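Local atomic coordinates of guanylate kinase (PDB entry 6WCT), a protein that catalyses the ATP-dependent phosphorylation of GMP to GDP, a step thought to be essential for recycling GMP and, indirectly, cyclic GMP. Residues Leu24-Ala28 with Phe199-Arg203; Ser52-Arg58 with Asp96-Ala101; Ala20-Leu24 with Leu109-Gln113. One frame throughout, in Å; residues are numbered along the deposited sequence.

Interaction 1: Leu24-Ala28 with Phe199-Arg203; sequences LYIVA and FTASR
Tyr-25 reaches from strand 24-28 to the last turns of helix 188-203 and meets it in two ways, by ring and by hydroxyl. Its ring lies against that of Phe-199 with the planes turned 55° and the centroids 4.6 Å apart, a pairing that is neither a parallel stack nor a T-shape. The rings come closest at Tyr-25 CD1 and Phe-199 CE1, 3.5 Å apart. Beyond the ring, Tyr-25 OH donates a short hydrogen bond of 2.6 Å to Ser-202 OG, which sits at the ring's edge, in its plane. Ser-202 OG lies between its own backbone N and carbonyl carbon (chi1 80°), and from there it donates to Phe-199 O at 2.9 Å, three residues back. The serine therefore relays a small chain of bonds from the tyrosine to the helix backbone, and both buried hydroxyls are satisfied. A tyrosine suits this place because it offers an apolar flank to Phe-199 and a polar end long enough to reach the helix. Farther along the strand, Val-27 CG2 meets the edge of the phenylalanine ring, 4.2 Å from Phe-199 CZ, the two side chains crossing at about a right angle; Val-27 also lies near nucleotide-binding Lys-35 of the P-loop, which follows the strand. Arg-203 only brushes the tyrosine hydroxyl with its aliphatic part, while its guanidinium forms a salt bridge with Asp-46. As in other P-loop NTPases, a helix packs on a parallel sheet: the C-terminal part of helix 188-203 lies over the central strand, the segments at 152°, with Ile-49 of edge strand 49-51 touching Tyr-25, Phe-199 and Arg-203.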
ATOM      1  N   LEU A  24       0.719 -11.438  -7.625  1.00 48.47           N
ATOM      2  CA  LEU A  24       1.589 -12.283  -6.826  1.00 45.41           C
ATOM      3  C   LEU A  24       2.046 -11.514  -5.597  1.00 44.46           C
ATOM      4  O   LEU A  24       2.535 -10.385  -5.710  1.00 47.41           O
ATOM      5  CB  LEU A  24       2.788 -12.748  -7.652  1.00 45.65           C
ATOM      6  CG  LEU A  24       3.676 -13.843  -7.068  1.00 53.55           C
ATOM      7  CD1 LEU A  24       2.826 -15.062  -6.649  1.00 46.14           C
ATOM      8  CD2 LEU A  24       4.714 -14.255  -8.107  1.00 41.90           C
ATOM      9  N   TYR A  25       1.836 -12.105  -4.435  1.00 42.97           N
ATOM     10  CA  TYR A  25       2.183 -11.529  -3.141  1.00 41.61           C
ATOM     11  C   TYR A  25       3.259 -12.374  -2.487  1.00 38.78           C
ATOM     12  O   TYR A  25       3.232 -13.603  -2.594  1.00 41.11           O
ATOM     13  CB  TYR A  25       0.959 -11.466  -2.223  1.00 34.03           C
ATOM     14  CG  TYR A  25      -0.140 -10.590  -2.760  1.00 42.38           C
ATOM     15  CD1 TYR A  25      -0.140  -9.221  -2.522  1.00 39.33           C
ATOM     16  CD2 TYR A  25      -1.143 -11.115  -3.561  1.00 40.42           C
ATOM     17  CE1 TYR A  25      -1.140  -8.411  -3.013  1.00 44.18           C
ATOM     18  CE2 TYR A  25      -2.143 -10.304  -4.070  1.00 46.15           C
ATOM     19  CZ  TYR A  25      -2.135  -8.954  -3.789  1.00 46.55           C
ATOM     20  OH  TYR A  25      -3.116  -8.130  -4.298  1.00 54.99           O
ATOM     21  N   ILE A  26       4.227 -11.717  -1.843  1.00 34.36           N
ATOM     22  CA  ILE A  26       5.218 -12.409  -1.029  1.00 31.50           C
ATOM     23  C   ILE A  26       5.156 -11.838   0.375  1.00 31.78           C
ATOM     24  O   ILE A  26       5.215 -10.617   0.549  1.00 30.85           O
ATOM     25  CB  ILE A  26       6.648 -12.274  -1.586  1.00 32.17           C
ATOM     26  CG1 ILE A  26       6.739 -12.837  -2.997  1.00 35.51           C
ATOM     27  CG2 ILE A  26       7.636 -13.015  -0.682  1.00 28.55           C
ATOM     28  CD1 ILE A  26       8.148 -12.788  -3.563  1.00 42.82           C
ATOM     29  N   VAL A  27       5.038 -12.715   1.368  1.00 31.05           N
ATOM     30  CA  VAL A  27       5.143 -12.326   2.772  1.00 36.01           C
ATOM     31  C   VAL A  27       6.300 -13.130   3.360  1.00 33.79           C
ATOM     32  O   VAL A  27       6.242 -14.367   3.413  1.00 32.67           O
ATOM     33  CB  VAL A  27       3.851 -12.577   3.568  1.00 34.11           C
ATOM     34  CG1 VAL A  27       4.062 -12.159   5.014  1.00 33.06           C
ATOM     35  CG2 VAL A  27       2.673 -11.864   2.953  1.00 33.03           C
ATOM     36  N   ALA A  28       7.347 -12.431   3.794  1.00 35.56           N
ATOM     37  CA  ALA A  28       8.520 -13.070   4.357  1.00 32.01           C
ATOM     38  C   ALA A  28       8.676 -12.680   5.816  1.00 35.41           C
ATOM     39  O   ALA A  28       8.286 -11.587   6.234  1.00 35.11           O
ATOM     40  CB  ALA A  28       9.772 -12.670   3.620  1.00 27.91           C
ATOM     41  N   PHE A 199      -2.915  -5.576   1.078  1.00 40.73           N
ATOM     42  CA  PHE A 199      -3.532  -6.312  -0.028  1.00 37.71           C
ATOM     43  C   PHE A 199      -4.630  -5.491  -0.700  1.00 48.32           C
ATOM     44  O   PHE A 199      -4.710  -5.440  -1.937  1.00 46.70           O
ATOM     45  CB  PHE A 199      -4.066  -7.654   0.455  1.00 37.80           C
ATOM     46  CG  PHE A 199      -2.986  -8.621   0.859  1.00 35.90           C
ATOM     47  CD1 PHE A 199      -1.654  -8.367   0.553  1.00 39.90           C
ATOM     48  CD2 PHE A 199      -3.298  -9.775   1.536  1.00 28.44           C
ATOM     49  CE1 PHE A 199      -0.653  -9.264   0.927  1.00 40.28           C
ATOM     50  CE2 PHE A 199      -2.306 -10.679   1.903  1.00 33.52           C
ATOM     51  CZ  PHE A 199      -0.989 -10.424   1.606  1.00 29.80           C
ATOM     52  N   THR A 200      -5.470  -4.830   0.095  1.00 36.48           N
ATOM     53  CA  THR A 200      -6.507  -3.977  -0.466  1.00 39.95           C
ATOM     54  C   THR A 200      -5.903  -2.866  -1.320  1.00 43.95           C
ATOM     55  O   THR A 200      -6.349  -2.620  -2.448  1.00 47.03           O
ATOM     56  CB  THR A 200      -7.354  -3.389   0.661  1.00 46.84           C
ATOM     57  OG1 THR A 200      -8.043  -4.448   1.353  1.00 48.87           O
ATOM     58  CG2 THR A 200      -8.341  -2.342   0.123  1.00 40.46           C
ATOM     59  N   ALA A 201      -4.886  -2.178  -0.796  1.00 38.87           N
ATOM     60  CA  ALA A 201      -4.298  -1.067  -1.535  1.00 35.25           C
ATOM     61  C   ALA A 201      -3.710  -1.522  -2.859  1.00 36.87           C
ATOM     62  O   ALA A 201      -3.756  -0.780  -3.847  1.00 42.40           O
ATOM     63  CB  ALA A 201      -3.215  -0.387  -0.703  1.00 27.96           C
ATOM     64  N   SER A 202      -3.145  -2.723  -2.903  1.00 34.17           N
ATOM     65  CA  SER A 202      -2.517  -3.161  -4.139  1.00 43.71           C
ATOM     66  C   SER A 202      -3.543  -3.294  -5.264  1.00 48.44           C
ATOM     67  O   SER A 202      -3.213  -3.036  -6.422  1.00 43.13           O
ATOM     68  CB  SER A 202      -1.763  -4.472  -3.915  1.00 38.62           C
ATOM     69  OG  SER A 202      -2.647  -5.580  -3.926  1.00 43.53           O
ATOM     70  N   ARG A 203      -4.795  -3.657  -4.950  1.00 45.24           N
ATOM     71  CA  ARG A 203      -5.815  -3.735  -5.995  1.00 45.99           C
ATOM     72  C   ARG A 203      -6.289  -2.370  -6.471  1.00 48.45           C
ATOM     73  O   ARG A 203      -6.980  -2.297  -7.494  1.00 48.77           O
ATOM     74  CB  ARG A 203      -7.033  -4.512  -5.512  1.00 45.93           C
ATOM     75  CG  ARG A 203      -6.694  -5.866  -5.007  1.00 45.86           C
ATOM     76  CD  ARG A 203      -7.913  -6.684  -4.738  1.00 42.30           C
ATOM     77  NE  ARG A 203      -7.471  -7.884  -4.067  1.00 61.80           N
ATOM     78  CZ  ARG A 203      -7.527  -8.050  -2.754  1.00 58.95           C
ATOM     79  NH1 ARG A 203      -8.041  -7.095  -1.982  1.00 50.90           N
ATOM     80  NH2 ARG A 203      -7.082  -9.179  -2.229  1.00 56.69           N
TER

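Interaction 2: Ser52-Arg58 with Asp96-Ala101; sequences SISFTSR and DWKGTA. With 5GP (guanosine-5'-monophosphate), chain E.
Phe-55 and Thr-56 pair with Gly-99 and Lys-98 as antiparallel strands of the small mixed sheet in the GMP-binding part of guanylate kinase. The tight part is the ladder itself. Phe-55 and Gly-99 form a hydrogen-bonded pair: Phe-55 N approaches Gly-99 O in the carbonyl plane at 2.8 Å, and the return bond from Gly-99 N to Phe-55 O is more bent, 140° at the hydrogen. Next to it, Trp-97 O receives two donors, Thr-56 OG1 nearly in line with the carbonyl at 2.8 Å and Ser-57 N tilted from its plane. Thr-56 OG1 stands anti to its backbone N (chi1 -174°), which lets it donate a hydrogen bond to Trp-97 O while accepting one from Arg-58 N in an ST turn. Ser-57 OG, just past the strand end, accepts in turn from Trp-97 N.

The Ser-52 end is looser. There the two segments are joined through water: water 1 links Ser-52 OG, Ser-54 OG and Thr-100 OG1, the last also hydrogen-bonded to Glu-89, another residue that binds GMP, while water 2 donates to Ile-53 O and accepts from Ala-101 N. Phe-55 still touches Ala-101, its CE1 lying 3.7 Å from Ala-101 CB.

Thr-56 and Lys-98 run side by side on the nucleotide's face of the sheet, and Lys-98 CB packs against the guanine at 3.6 Å from C4 of GMP. The long, cationic Arg-58 suits the phosphate end; Glu-64 forms a salt bridge with it and Arg-61 is also hydrogen-bonded to the nucleotide. Small Ser-54 reads the base, OG donating to O6 of GMP at 2.5 Å. At the phosphate, Arg-58 NH2 donates to O1P at 2.9 Å, almost straight at 165°.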
ATOM      1  N   SER A  52       0.080 -20.905  -1.212  1.00 43.91           N
ATOM      2  CA  SER A  52       0.856 -21.980  -1.817  1.00 43.97           C
ATOM      3  C   SER A  52       1.544 -22.816  -0.739  1.00 34.57           C
ATOM      4  O   SER A  52       2.094 -22.279   0.218  1.00 33.47           O
ATOM      5  CB  SER A  52       1.900 -21.415  -2.780  1.00 37.63           C
ATOM      6  OG  SER A  52       2.804 -22.419  -3.165  1.00 44.27           O
ATOM      7  N   ILE A  53       1.534 -24.131  -0.908  1.00 38.01           N
ATOM      8  CA  ILE A  53       2.240 -25.047  -0.019  1.00 34.45           C
ATOM      9  C   ILE A  53       3.599 -25.371  -0.636  1.00 37.18           C
ATOM     10  O   ILE A  53       3.674 -25.938  -1.734  1.00 37.61           O
ATOM     11  CB  ILE A  53       1.433 -26.326   0.229  1.00 36.94           C
ATOM     12  CG1 ILE A  53       0.024 -25.988   0.723  1.00 43.74           C
ATOM     13  CG2 ILE A  53       2.184 -27.236   1.224  1.00 41.86           C
ATOM     14  CD1 ILE A  53       0.015 -25.223   2.006  1.00 48.69           C
ATOM     15  N   SER A  54       4.670 -25.004   0.058  1.00 33.38           N
ATOM     16  CA  SER A  54       6.021 -25.225  -0.431  1.00 35.53           C
ATOM     17  C   SER A  54       6.438 -26.687  -0.283  1.00 31.95           C
ATOM     18  O   SER A  54       5.868 -27.452   0.497  1.00 32.58           O
ATOM     19  CB  SER A  54       7.017 -24.344   0.335  1.00 33.48           C
ATOM     20  OG  SER A  54       6.768 -22.973   0.104  1.00 40.30           O
ATOM     21  N   PHE A  55       7.428 -27.070  -1.084  1.00 35.48           N
ATOM     22  CA  PHE A  55       8.187 -28.303  -0.930  1.00 40.87           C
ATOM     23  C   PHE A  55       9.427 -28.020  -0.086  1.00 40.50           C
ATOM     24  O   PHE A  55       9.964 -26.914  -0.107  1.00 38.27           O
ATOM     25  CB  PHE A  55       8.605 -28.857  -2.302  1.00 37.96           C
ATOM     26  CG  PHE A  55       7.492 -29.547  -3.036  1.00 40.88           C
ATOM     27  CD1 PHE A  55       6.520 -28.814  -3.700  1.00 37.98           C
ATOM     28  CD2 PHE A  55       7.407 -30.924  -3.045  1.00 39.98           C
ATOM     29  CE1 PHE A  55       5.487 -29.437  -4.342  1.00 39.14           C
ATOM     30  CE2 PHE A  55       6.376 -31.562  -3.698  1.00 40.12           C
ATOM     31  CZ  PHE A  55       5.407 -30.811  -4.335  1.00 41.05           C
ATOM     32  N   THR A  56       9.865 -29.016   0.685  1.00 34.98           N
ATOM     33  CA  THR A  56      11.110 -28.884   1.427  1.00 35.55           C
ATOM     34  C   THR A  56      11.687 -30.265   1.645  1.00 40.30           C
ATOM     35  O   THR A  56      10.947 -31.239   1.806  1.00 37.25           O
ATOM     36  CB  THR A  56      10.917 -28.197   2.787  1.00 40.81           C
ATOM     37  OG1 THR A  56      12.187 -27.967   3.392  1.00 48.49           O
ATOM     38  CG2 THR A  56      10.120 -29.095   3.726  1.00 35.00           C
ATOM     39  N   SER A  57      13.018 -30.349   1.641  1.00 40.91           N
ATOM     40  CA  SER A  57      13.687 -31.588   1.995  1.00 43.14           C
ATOM     41  C   SER A  57      14.147 -31.601   3.442  1.00 46.32           C
ATOM     42  O   SER A  57      14.757 -32.581   3.871  1.00 48.34           O
ATOM     43  CB  SER A  57      14.872 -31.853   1.059  1.00 44.08           C
ATOM     44  OG  SER A  57      15.893 -30.875   1.230  1.00 62.89           O
ATOM     45  N   ARG A  58      13.896 -30.532   4.195  1.00 45.95           N
ATOM     46  CA  ARG A  58      14.249 -30.544   5.605  1.00 48.13           C
ATOM     47  C   ARG A  58      13.359 -31.530   6.360  1.00 50.33           C
ATOM     48  O   ARG A  58      12.259 -31.884   5.921  1.00 44.87           O
ATOM     49  CB  ARG A  58      14.157 -29.142   6.214  1.00 39.60           C
ATOM     50  CG  ARG A  58      12.761 -28.648   6.599  1.00 43.68           C
ATOM     51  CD  ARG A  58      12.914 -27.776   7.843  1.00 45.41           C
ATOM     52  NE  ARG A  58      11.815 -26.855   8.124  1.00 42.43           N
ATOM     53  CZ  ARG A  58      10.675 -27.217   8.698  1.00 39.58           C
ATOM     54  NH1 ARG A  58      10.465 -28.492   9.010  1.00 41.23           N
ATOM     55  NH2 ARG A  58       9.742 -26.312   8.955  1.00 33.79           N
ATOM     56  N   ASP A  96      18.890 -26.752   3.875  1.00 61.44           N
ATOM     57  CA  ASP A  96      17.958 -27.679   3.246  1.00 54.56           C
ATOM     58  C   ASP A  96      17.298 -26.975   2.071  1.00 46.64           C
ATOM     59  O   ASP A  96      17.315 -25.749   1.971  1.00 54.06           O
ATOM     60  CB  ASP A  96      16.886 -28.172   4.224  1.00 56.88           C
ATOM     61  CG  ASP A  96      17.424 -29.159   5.249  1.00 67.70           C
ATOM     62  OD1 ASP A  96      17.708 -30.330   4.886  1.00 58.75           O
ATOM     63  OD2 ASP A  96      17.561 -28.749   6.428  1.00 72.05           O
ATOM     64  N   TRP A  97      16.709 -27.770   1.187  1.00 43.46           N
ATOM     65  CA  TRP A  97      15.990 -27.240   0.037  1.00 48.88           C
ATOM     66  C   TRP A  97      14.600 -26.733   0.420  1.00 48.19           C
ATOM     67  O   TRP A  97      13.885 -27.358   1.205  1.00 47.08           O
ATOM     68  CB  TRP A  97      15.841 -28.320  -1.026  1.00 55.78           C
ATOM     69  CG  TRP A  97      17.114 -28.692  -1.707  1.00 63.54           C
ATOM     70  CD1 TRP A  97      17.725 -29.917  -1.689  1.00 63.76           C
ATOM     71  CD2 TRP A  97      17.936 -27.845  -2.511  1.00 69.89           C
ATOM     72  NE1 TRP A  97      18.876 -29.879  -2.431  1.00 69.40           N
ATOM     73  CE2 TRP A  97      19.030 -28.619  -2.948  1.00 75.83           C
ATOM     74  CE3 TRP A  97      17.858 -26.504  -2.902  1.00 71.23           C
ATOM     75  CZ2 TRP A  97      20.039 -28.097  -3.756  1.00 86.28           C
ATOM     76  CZ3 TRP A  97      18.857 -25.988  -3.706  1.00 79.22           C
ATOM     77  CH2 TRP A  97      19.936 -26.783  -4.125  1.00 86.83           C
ATOM     78  N   LYS A  98      14.212 -25.608  -0.170  1.00 46.30           N
ATOM     79  CA  LYS A  98      12.858 -25.084  -0.109  1.00 43.59           C
ATOM     80  C   LYS A  98      12.461 -24.649  -1.512  1.00 44.14           C
ATOM     81  O   LYS A  98      13.303 -24.213  -2.299  1.00 50.66           O
ATOM     82  CB  LYS A  98      12.746 -23.900   0.863  1.00 38.51           C
ATOM     83  CG  LYS A  98      12.980 -24.254   2.325  1.00 42.51           C
ATOM     84  CD  LYS A  98      11.674 -24.448   3.064  1.00 40.68           C
ATOM     85  CE  LYS A  98      11.911 -25.100   4.417  1.00 43.57           C
ATOM     86  NZ  LYS A  98      12.359 -24.122   5.436  1.00 44.83           N
ATOM     87  N   GLY A  99      11.181 -24.797  -1.835  1.00 39.41           N
ATOM     88  CA  GLY A  99      10.744 -24.493  -3.179  1.00 42.94           C
ATOM     89  C   GLY A  99       9.250 -24.355  -3.400  1.00 47.56           C
ATOM     90  O   GLY A  99       8.427 -25.054  -2.792  1.00 45.35           O
ATOM     91  N   THR A 100       8.903 -23.450  -4.306  1.00 44.96           N
ATOM     92  CA  THR A 100       7.540 -23.266  -4.777  1.00 39.43           C
ATOM     93  C   THR A 100       7.412 -24.014  -6.094  1.00 46.66           C
ATOM     94  O   THR A 100       8.116 -23.692  -7.058  1.00 47.93           O
ATOM     95  CB  THR A 100       7.227 -21.787  -5.003  1.00 42.27           C
ATOM     96  OG1 THR A 100       7.398 -21.051  -3.790  1.00 39.54           O
ATOM     97  CG2 THR A 100       5.811 -21.625  -5.503  1.00 43.67           C
ATOM     98  N   ALA A 101       6.526 -25.007  -6.138  1.00 50.21           N
ATOM     99  CA  ALA A 101       6.337 -25.757  -7.368  1.00 51.14           C
ATOM    100  C   ALA A 101       5.707 -24.868  -8.424  1.00 53.83           C
ATOM    101  O   ALA A 101       4.820 -24.058  -8.130  1.00 55.29           O
ATOM    102  CB  ALA A 101       5.456 -26.991  -7.148  1.00 47.56           C
TER
HETATM  103  P   5GP E 301      11.157 -23.043   8.203  1.00 45.26           P
HETATM  104  O1P 5GP E 301       9.754 -23.560   8.005  1.00 47.58           O
HETATM  105  O2P 5GP E 301      11.502 -22.634   9.635  1.00 42.03           O
HETATM  106  O3P 5GP E 301      12.242 -23.949   7.675  1.00 37.46           O
HETATM  107  O5' 5GP E 301      11.313 -21.759   7.305  1.00 45.44           O
HETATM  108  C5' 5GP E 301      12.594 -21.272   6.962  1.00 35.42           C
HETATM  109  C4' 5GP E 301      12.476 -20.201   5.921  1.00 37.04           C
HETATM  110  O4' 5GP E 301      12.220 -20.821   4.634  1.00 34.54           O
HETATM  111  C3' 5GP E 301      11.315 -19.216   6.155  1.00 39.14           C
HETATM  112  O3' 5GP E 301      11.740 -17.887   5.885  1.00 41.08           O
HETATM  113  C2' 5GP E 301      10.307 -19.610   5.085  1.00 34.27           C
HETATM  114  O2' 5GP E 301       9.461 -18.567   4.655  1.00 35.85           O
HETATM  115  C1' 5GP E 301      11.232 -20.077   3.978  1.00 33.24           C
HETATM  116  N9  5GP E 301      10.578 -20.903   2.977  1.00 40.19           N
HETATM  117  C8  5GP E 301       9.433 -21.637   3.151  1.00 42.51           C
HETATM  118  N7  5GP E 301       8.957 -22.119   2.034  1.00 41.96           N
HETATM  119  C5  5GP E 301       9.852 -21.689   1.067  1.00 40.98           C
HETATM  120  C6  5GP E 301       9.839 -21.849  -0.330  1.00 41.09           C
HETATM  121  O6  5GP E 301       8.986 -22.438  -0.990  1.00 42.84           O
HETATM  122  N1  5GP E 301      10.906 -21.212  -0.941  1.00 43.21           N
HETATM  123  C2  5GP E 301      11.875 -20.495  -0.284  1.00 48.14           C
HETATM  124  N2  5GP E 301      12.824 -19.918  -1.033  1.00 42.17           N
HETATM  125  N3  5GP E 301      11.896 -20.340   1.036  1.00 40.25           N
HETATM  126  C4  5GP E 301      10.863 -20.950   1.642  1.00 38.75           C
HETATM  127  O   HOH W   1       5.436 -21.615  -2.088  1.00 33.68           O
HETATM  128  O   HOH W   2       4.432 -25.200  -3.986  1.00 60.22           O

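Interaction 3: Ala20-Leu24 with Leu109-Gln113; sequences ARGTL and LAAGQ
With CG anti to the carbonyl carbon (chi1 -67°) and an extended chi2 of -177°, Leu-109 spreads its two methyls along segment 20-24: CD2 settles 3.5 Å from Gly-22 O, and CD1 lies 4.0 Å from Leu-24 CD2, the two leucines crossing at about a right angle. A bend at chi3 (58°) folds Arg-21 back, bringing one face of its guanidinium over Leu-109 CB and Ala-110 N, with Arg-21 NH2 3.5 Å from Leu-109 CD1. A long, flexible arginine suits this exposed border, where its flat end can lie on the helix. The polar link is a backbone one: Gly-22 N donates to Leu-109 O at 3.0 Å, in the carbonyl plane and on a lone pair. The same oxygen also accepts from Gly-112 N, so two bonds grip it. Glycine fits at Gly-22 because a beta carbon would collide with Gln-113 O, and at Gly-112 because of its positive phi; the bare Gly-112 CA also comes within 3.2 Å of Ala-20 O. The bonds from Gln-113 N to the Gln-108 carbonyl and from Gly-112 N to Leu-109 O make this a Schellman motif, ending helix 106-110 just before strand 114-117.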
ATOM      1  N   ALA A  20      -7.511 -11.232 -17.165  1.00 86.75           N
ATOM      2  CA  ALA A  20      -6.549 -10.408 -16.429  1.00 91.17           C
ATOM      3  C   ALA A  20      -5.751 -11.258 -15.438  1.00 89.34           C
ATOM      4  O   ALA A  20      -6.325 -12.033 -14.676  1.00 89.43           O
ATOM      5  CB  ALA A  20      -7.256  -9.275 -15.711  1.00 88.69           C
ATOM      6  N   ARG A  21      -4.425 -11.138 -15.482  1.00 79.12           N
ATOM      7  CA  ARG A  21      -3.571 -11.966 -14.643  1.00 71.60           C
ATOM      8  C   ARG A  21      -3.718 -11.641 -13.156  1.00 63.25           C
ATOM      9  O   ARG A  21      -3.968 -10.502 -12.759  1.00 64.97           O
ATOM     10  CB  ARG A  21      -2.119 -11.830 -15.095  1.00 74.73           C
ATOM     11  CG  ARG A  21      -1.732 -12.775 -16.243  1.00 86.26           C
ATOM     12  CD  ARG A  21      -0.238 -12.684 -16.554  1.00 91.63           C
ATOM     13  NE  ARG A  21       0.606 -12.991 -15.398  1.00 90.73           N
ATOM     14  CZ  ARG A  21       1.273 -14.126 -15.197  1.00 84.88           C
ATOM     15  NH1 ARG A  21       1.216 -15.113 -16.077  1.00 79.81           N
ATOM     16  NH2 ARG A  21       2.010 -14.257 -14.095  1.00 78.47           N
ATOM     17  N   GLY A  22      -3.554 -12.677 -12.334  1.00 63.05           N
ATOM     18  CA  GLY A  22      -3.556 -12.507 -10.896  1.00 58.65           C
ATOM     19  C   GLY A  22      -2.320 -11.798 -10.385  1.00 63.03           C
ATOM     20  O   GLY A  22      -1.274 -11.767 -11.032  1.00 72.25           O
ATOM     21  N   THR A  23      -2.456 -11.193  -9.204  1.00 57.32           N
ATOM     22  CA  THR A  23      -1.328 -10.555  -8.541  1.00 52.34           C
ATOM     23  C   THR A  23      -0.604 -11.535  -7.623  1.00 52.36           C
ATOM     24  O   THR A  23      -1.223 -12.349  -6.928  1.00 51.66           O
ATOM     25  CB  THR A  23      -1.782  -9.330  -7.746  1.00 55.34           C
ATOM     26  OG1 THR A  23      -2.539  -8.474  -8.601  1.00 60.50           O
ATOM     27  CG2 THR A  23      -0.587  -8.566  -7.186  1.00 56.39           C
ATOM     28  N   LEU A  24       0.719 -11.438  -7.625  1.00 48.47           N
ATOM     29  CA  LEU A  24       1.589 -12.283  -6.826  1.00 45.41           C
ATOM     30  C   LEU A  24       2.046 -11.514  -5.597  1.00 44.46           C
ATOM     31  O   LEU A  24       2.535 -10.385  -5.710  1.00 47.41           O
ATOM     32  CB  LEU A  24       2.788 -12.748  -7.652  1.00 45.65           C
ATOM     33  CG  LEU A  24       3.676 -13.843  -7.068  1.00 53.55           C
ATOM     34  CD1 LEU A  24       2.826 -15.062  -6.649  1.00 46.14           C
ATOM     35  CD2 LEU A  24       4.714 -14.255  -8.107  1.00 41.90           C
ATOM     36  N   LEU A 109      -1.825 -17.812 -11.527  1.00 66.03           N
ATOM     37  CA  LEU A 109      -1.654 -16.433 -11.981  1.00 65.03           C
ATOM     38  C   LEU A 109      -2.142 -16.259 -13.407  1.00 78.06           C
ATOM     39  O   LEU A 109      -2.767 -15.245 -13.738  1.00 89.39           O
ATOM     40  CB  LEU A 109      -0.196 -16.002 -11.882  1.00 62.05           C
ATOM     41  CG  LEU A 109       0.438 -15.855 -10.515  1.00 60.88           C
ATOM     42  CD1 LEU A 109       1.853 -15.350 -10.723  1.00 70.61           C
ATOM     43  CD2 LEU A 109      -0.373 -14.879  -9.669  1.00 53.42           C
ATOM     44  N   ALA A 110      -1.841 -17.225 -14.272  1.00 78.96           N
ATOM     45  CA  ALA A 110      -2.297 -17.133 -15.649  1.00 87.34           C
ATOM     46  C   ALA A 110      -3.815 -17.198 -15.728  1.00 86.63           C
ATOM     47  O   ALA A 110      -4.411 -16.587 -16.619  1.00 82.94           O
ATOM     48  CB  ALA A 110      -1.666 -18.248 -16.484  1.00 89.67           C
ATOM     49  N   ALA A 111      -4.458 -17.874 -14.780  1.00 80.48           N
ATOM     50  CA  ALA A 111      -5.910 -17.981 -14.755  1.00 80.24           C
ATOM     51  C   ALA A 111      -6.570 -16.846 -13.982  1.00 76.29           C
ATOM     52  O   ALA A 111      -7.773 -16.912 -13.716  1.00 76.83           O
ATOM     53  CB  ALA A 111      -6.332 -19.330 -14.163  1.00 78.19           C
ATOM     54  N   GLY A 112      -5.815 -15.820 -13.604  1.00 72.55           N
ATOM     55  CA  GLY A 112      -6.394 -14.698 -12.893  1.00 79.58           C
ATOM     56  C   GLY A 112      -6.523 -14.894 -11.404  1.00 72.28           C
ATOM     57  O   GLY A 112      -7.187 -14.087 -10.740  1.00 74.50           O
ATOM     58  N   GLN A 113      -5.888 -15.920 -10.856  1.00 61.74           N
ATOM     59  CA  GLN A 113      -5.940 -16.196  -9.432  1.00 59.17           C
ATOM     60  C   GLN A 113      -4.763 -15.518  -8.739  1.00 61.61           C
ATOM     61  O   GLN A 113      -3.614 -15.699  -9.154  1.00 64.47           O
ATOM     62  CB  GLN A 113      -5.910 -17.709  -9.196  1.00 53.34           C
ATOM     63  CG  GLN A 113      -5.702 -18.128  -7.753  1.00 56.05           C
ATOM     64  CD  GLN A 113      -6.921 -17.894  -6.883  1.00 61.13           C
ATOM     65  OE1 GLN A 113      -8.014 -18.404  -7.158  1.00 63.69           O
ATOM     66  NE2 GLN A 113      -6.746 -17.092  -5.836  1.00 49.33           N
TER

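In the fold
From the N terminus, segment 20-24 leads into the central strand 24-28, and Leu-24 belongs to both interaction 3 and interaction 1. Interaction 3 closes the shorter of these two loops, reaching the end of helix 106-110; interaction 1 closes a far longer one, to the C-terminal part of helix 188-203. Interaction 2, between Ser-52 to Arg-58 and Asp-96 to Ala-101, lies within both spans, while interactions 1 and 3 start from the same stretch. Its strand 96-101 runs on towards helix 106-110. Interactions 1 and 3 hold a helix and a helix end to the parallel sheet, their centres about 13 Å apart, whereas interaction 2 builds the mixed sheet beside GMP, its centre about 21 Å from that of interaction 1.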